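Local coordinates for protein dachshund homolog 1 (Homo sapiens, PDB 1L8R) that acts as a transcription factor in organogenesis, apparently regulating SIX1 and SIX6, and here is represented by its DACHbox-N domain, which contains a winged-helix-like DNA-binding motif, at residues 49-54 with 96-101; 36-41 with 89-94. All coordinates share one frame; numbering follows the deposited sequence.

Interaction 1. Residues 49-54 with 96-101; sequences YTKLKR and NDCTNA
Lys51 lies alongside Cys98 with its aliphatic chain while Asp97 is directed at both Lys51 and Arg54, so that one acidic residue of 96-101 faces two basic residues about one helical turn apart on 49-54. The lysine touches with its methylenes: CD of Lys51 is 3.4 Å from SG of Cys98, and CB of Lys51 is 3.7 Å from OD2 of Asp97. Its chain runs extended until chi4 (-60°), where it bends; NZ of Lys51 stays 4.3 Å from OD2 of Asp97, an electrostatic approach longer than a salt bridge. A lysine suits this half-exposed place: its methylenes pack on the sulfur, and its charge probably adds a weaker, longer-range attraction to the carboxylate. Arg54 reaches Asp97 in a salt bridge, with OD1 at the edge of the guanidinium, near its plane. NH2 of Arg54 is modelled too close to the carboxylate, so its place is less sure; as modelled, the two planes stand 85° apart, unlike a coplanar, two-pronged pair. In Asp97, CG stands anti to the backbone N (chi1 -174°), which sends the carboxylate out toward the other helix. With an alanine here the carboxylate is gone, and Arg54 is likely to lose its acidic mate and turn more freely, while Lys51 loses a nearby counter-charge. The contact lies at the protein surface, where the C-terminal end of helix 45-54 meets that of helix 88-99; Lys51 and Leu52 also pack on Leu94, and Cys98 on Leu38.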
# COMPACT_ATOMS: atom_id res chain seq x y z
N TYR A 49 3.32 -7.24 -7.48
CA TYR A 49 4.73 -6.89 -7.57
C TYR A 49 5.24 -7.03 -9.00
O TYR A 49 6.03 -6.21 -9.48
CB TYR A 49 5.56 -7.77 -6.63
CG TYR A 49 5.37 -7.48 -5.15
CD1 TYR A 49 5.91 -8.33 -4.18
CD2 TYR A 49 4.66 -6.36 -4.71
CE1 TYR A 49 5.76 -8.07 -2.82
CE2 TYR A 49 4.50 -6.09 -3.35
CZ TYR A 49 5.06 -6.95 -2.41
OH TYR A 49 4.92 -6.68 -1.07
N THR A 50 4.79 -8.07 -9.69
CA THR A 50 5.20 -8.29 -11.08
C THR A 50 4.73 -7.13 -11.95
O THR A 50 5.49 -6.57 -12.75
CB THR A 50 4.61 -9.60 -11.64
OG1 THR A 50 5.02 -10.70 -10.82
CG2 THR A 50 5.09 -9.83 -13.06
N LYS A 51 3.46 -6.75 -11.81
CA LYS A 51 2.91 -5.66 -12.59
C LYS A 51 3.57 -4.33 -12.24
O LYS A 51 3.90 -3.54 -13.12
CB LYS A 51 1.40 -5.56 -12.36
CG LYS A 51 0.62 -6.77 -12.86
CD LYS A 51 -0.87 -6.58 -12.64
CE LYS A 51 -1.66 -7.75 -13.19
NZ LYS A 51 -1.43 -7.92 -14.65
N LEU A 52 3.78 -4.10 -10.95
CA LEU A 52 4.42 -2.87 -10.49
C LEU A 52 5.79 -2.71 -11.14
O LEU A 52 6.17 -1.62 -11.55
CB LEU A 52 4.54 -2.91 -8.96
CG LEU A 52 3.91 -1.81 -8.10
CD1 LEU A 52 2.60 -1.29 -8.71
CD2 LEU A 52 3.66 -2.37 -6.72
N LYS A 53 6.54 -3.81 -11.24
CA LYS A 53 7.86 -3.75 -11.87
C LYS A 53 7.71 -3.25 -13.30
O LYS A 53 8.35 -2.28 -13.70
CB LYS A 53 8.52 -5.12 -11.86
CG LYS A 53 8.87 -5.65 -10.48
CD LYS A 53 9.78 -6.87 -10.56
CE LYS A 53 11.11 -6.51 -11.21
NZ LYS A 53 12.03 -7.68 -11.30
N ARG A 54 6.85 -3.92 -14.06
CA ARG A 54 6.62 -3.56 -15.46
C ARG A 54 6.17 -2.11 -15.62
O ARG A 54 6.57 -1.44 -16.58
CB ARG A 54 5.56 -4.49 -16.05
CG ARG A 54 5.47 -4.45 -17.57
CD ARG A 54 4.26 -5.22 -18.04
NE ARG A 54 3.02 -4.50 -17.76
CZ ARG A 54 1.85 -5.08 -17.52
NH1 ARG A 54 1.75 -6.40 -17.53
NH2 ARG A 54 0.78 -4.34 -17.29
N ASN A 96 -5.73 0.29 -12.57
CA ASN A 96 -6.16 0.35 -13.96
C ASN A 96 -5.53 -0.77 -14.77
O ASN A 96 -6.17 -1.39 -15.61
CB ASN A 96 -5.80 1.71 -14.57
CG ASN A 96 -6.48 2.87 -13.85
OD1 ASN A 96 -7.52 2.69 -13.21
ND2 ASN A 96 -5.91 4.06 -13.98
N ASP A 97 -4.26 -1.06 -14.49
CA ASP A 97 -3.53 -2.10 -15.20
C ASP A 97 -4.05 -3.51 -14.90
O ASP A 97 -3.92 -4.41 -15.72
CB ASP A 97 -2.04 -2.01 -14.86
CG ASP A 97 -1.20 -2.97 -15.68
OD1 ASP A 97 -1.31 -2.94 -16.93
OD2 ASP A 97 -0.43 -3.75 -15.08
N CYS A 98 -4.65 -3.69 -13.73
CA CYS A 98 -5.19 -4.99 -13.32
C CYS A 98 -6.61 -5.22 -13.79
O CYS A 98 -7.06 -6.37 -13.89
CB CYS A 98 -5.17 -5.12 -11.80
SG CYS A 98 -3.54 -5.17 -11.05
N THR A 99 -7.33 -4.14 -14.07
CA THR A 99 -8.73 -4.26 -14.44
C THR A 99 -9.15 -3.78 -15.82
O THR A 99 -10.10 -4.31 -16.40
CB THR A 99 -9.60 -3.52 -13.42
OG1 THR A 99 -9.17 -2.16 -13.35
CG2 THR A 99 -9.46 -4.16 -12.05
N ASN A 100 -8.46 -2.77 -16.34
CA ASN A 100 -8.82 -2.21 -17.64
C ASN A 100 -7.58 -1.78 -18.42
O ASN A 100 -7.47 -0.64 -18.86
CB ASN A 100 -9.75 -1.01 -17.41
CG ASN A 100 -10.29 -0.43 -18.69
OD1 ASN A 100 -10.66 -1.17 -19.60
ND2 ASN A 100 -10.34 0.89 -18.77
N ALA A 101 -6.65 -2.72 -18.59
CA ALA A 101 -5.41 -2.44 -19.30
C ALA A 101 -5.60 -2.26 -20.81
O ALA A 101 -6.52 -2.89 -21.38
CB ALA A 101 -4.41 -3.56 -19.04
OXT ALA A 101 -4.79 -1.50 -21.40

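Interaction 2. Residues 36-41 with 89-94; sequences LFLKHL and KDFETL
Phe37 and Phe91 make the aromatic part of this contact, CD2 of Phe37 lying 4.1 Å from CE2 of Phe91. The side chains cross at about a right angle and the rings approach obliquely, so the pair packs as two apolar surfaces and not as a regular stack. In Phe91, CG stands anti to the backbone N (chi1 -179°), and the ring projects from helix 88-99 toward the end of helix 30-37. Phenylalanine suits both places because two long side chains, each pointing into the gap, can span it with apolar surface: the CA atoms of Phe37 and Phe91 are 10.2 Å apart. Within its own segment, Phe37 has CB of Leu36 over one face, offset toward the rim.

The aliphatic part centres on Leu38. CD1 of Leu38 lies 4.2 Å from CZ of Phe91 and the same distance from CD2 of Leu94. A branched leucine serves well here, since its other methyl, CD2, packs on CB of Cys98.

Tyr95 also touches Phe37 and Leu38, while Leu12 of strand 8-12 lies against both phenylalanines. The arrangement is part of the hydrophobic core of an alpha+beta domain with an antiparallel sheet, in which the end of helix 30-37 and the loop after it pack on the C-terminal helix 88-99 of the Dachshund homology domain, whose DNA-binding motif resembles that of forkhead/winged-helix proteins.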
# COMPACT_ATOMS: atom_id res chain seq x y z
N LEU A 36 -8.64 -4.62 -0.22
CA LEU A 36 -9.89 -3.88 -0.40
C LEU A 36 -10.40 -3.80 -1.83
O LEU A 36 -11.61 -3.83 -2.06
CB LEU A 36 -9.74 -2.46 0.14
CG LEU A 36 -9.65 -2.25 1.66
CD1 LEU A 36 -9.27 -0.80 1.94
CD2 LEU A 36 -10.99 -2.59 2.31
N PHE A 37 -9.49 -3.70 -2.79
CA PHE A 37 -9.91 -3.53 -4.18
C PHE A 37 -9.46 -4.52 -5.25
O PHE A 37 -10.02 -4.53 -6.34
CB PHE A 37 -9.54 -2.11 -4.62
CG PHE A 37 -10.05 -1.04 -3.70
CD1 PHE A 37 -11.42 -0.79 -3.61
CD2 PHE A 37 -9.18 -0.30 -2.92
CE1 PHE A 37 -11.90 0.19 -2.74
CE2 PHE A 37 -9.65 0.68 -2.05
CZ PHE A 37 -11.02 0.92 -1.96
N LEU A 38 -8.45 -5.33 -4.96
CA LEU A 38 -7.96 -6.28 -5.96
C LEU A 38 -7.92 -7.72 -5.46
O LEU A 38 -7.35 -8.58 -6.12
CB LEU A 38 -6.56 -5.86 -6.42
CG LEU A 38 -6.42 -4.50 -7.11
CD1 LEU A 38 -4.94 -4.17 -7.28
CD2 LEU A 38 -7.13 -4.52 -8.45
N LYS A 39 -8.54 -7.97 -4.32
CA LYS A 39 -8.57 -9.30 -3.72
C LYS A 39 -8.87 -10.41 -4.73
O LYS A 39 -8.21 -11.45 -4.74
CB LYS A 39 -9.60 -9.33 -2.58
N HIS A 40 -9.87 -10.19 -5.57
CA HIS A 40 -10.25 -11.18 -6.57
C HIS A 40 -9.88 -10.76 -7.98
O HIS A 40 -9.49 -11.59 -8.80
CB HIS A 40 -11.75 -11.45 -6.48
N LEU A 41 -9.99 -9.46 -8.26
CA LEU A 41 -9.68 -8.92 -9.57
C LEU A 41 -8.34 -9.40 -10.13
O LEU A 41 -8.12 -9.38 -11.34
CB LEU A 41 -9.70 -7.39 -9.53
CG LEU A 41 -11.05 -6.75 -9.21
CD1 LEU A 41 -10.92 -5.23 -9.22
CD2 LEU A 41 -12.09 -7.20 -10.23
N LYS A 89 -1.83 7.71 -6.54
CA LYS A 89 -1.80 7.81 -7.99
C LYS A 89 -1.21 6.53 -8.58
O LYS A 89 -1.69 6.01 -9.59
CB LYS A 89 -0.96 9.01 -8.44
CG LYS A 89 -1.13 9.33 -9.92
CD LYS A 89 -0.21 10.46 -10.38
CE LYS A 89 1.17 9.94 -10.73
NZ LYS A 89 1.12 9.07 -11.95
N ASP A 90 -0.15 6.02 -7.95
CA ASP A 90 0.49 4.80 -8.41
C ASP A 90 -0.42 3.60 -8.18
O ASP A 90 -0.42 2.64 -8.96
CB ASP A 90 1.84 4.59 -7.73
CG ASP A 90 2.95 5.44 -8.34
OD1 ASP A 90 2.75 5.96 -9.46
OD2 ASP A 90 4.02 5.57 -7.72
N PHE A 91 -1.22 3.64 -7.12
CA PHE A 91 -2.11 2.53 -6.88
C PHE A 91 -3.16 2.52 -7.98
O PHE A 91 -3.52 1.47 -8.49
CB PHE A 91 -2.82 2.64 -5.53
CG PHE A 91 -3.73 1.48 -5.26
CD1 PHE A 91 -3.21 0.24 -4.92
CD2 PHE A 91 -5.11 1.61 -5.42
CE1 PHE A 91 -4.04 -0.87 -4.75
CE2 PHE A 91 -5.94 0.51 -5.25
CZ PHE A 91 -5.41 -0.73 -4.91
N GLU A 92 -3.66 3.70 -8.35
CA GLU A 92 -4.67 3.77 -9.39
C GLU A 92 -4.10 3.26 -10.71
O GLU A 92 -4.78 2.57 -11.46
CB GLU A 92 -5.20 5.20 -9.55
CG GLU A 92 -5.90 5.77 -8.31
CD GLU A 92 -7.01 4.88 -7.75
OE1 GLU A 92 -7.42 3.91 -8.42
OE2 GLU A 92 -7.48 5.16 -6.62
N THR A 93 -2.84 3.59 -10.99
CA THR A 93 -2.19 3.13 -12.20
C THR A 93 -2.15 1.60 -12.14
O THR A 93 -2.43 0.92 -13.12
CB THR A 93 -0.74 3.66 -12.31
OG1 THR A 93 -0.76 5.09 -12.42
CG2 THR A 93 -0.04 3.08 -13.53
N LEU A 94 -1.81 1.07 -10.97
CA LEU A 94 -1.77 -0.37 -10.77
C LEU A 94 -3.17 -0.94 -10.94
O LEU A 94 -3.38 -1.93 -11.64
CB LEU A 94 -1.25 -0.71 -9.37
CG LEU A 94 -1.47 -2.16 -8.93
CD1 LEU A 94 -0.59 -3.08 -9.78
CD2 LEU A 94 -1.14 -2.30 -7.46

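In the fold
From the N terminus, strands 8-12, 15-22 and 25-29 lead into helix 30-37, whose end and the loop after it, 36-41, open interaction 2. Helix 45-54 follows, with 49-54 opening interaction 1, before the chain passes through strand 60-61, helix 64-73 and strand 84-87 to helix 88-99. There 89-94 closes interaction 2; the helix's last turn and the C-terminal tail, 96-101, then close interaction 1, so the two loops cross. The end of helix 30-37 with its following loop, and helix 45-54, are thereby joined to successive parts of the last helix, interaction 2 in the buried interior and interaction 1 at the surface. Their centres are 9 Å apart, and they touch directly, for example through Leu52 and Leu94.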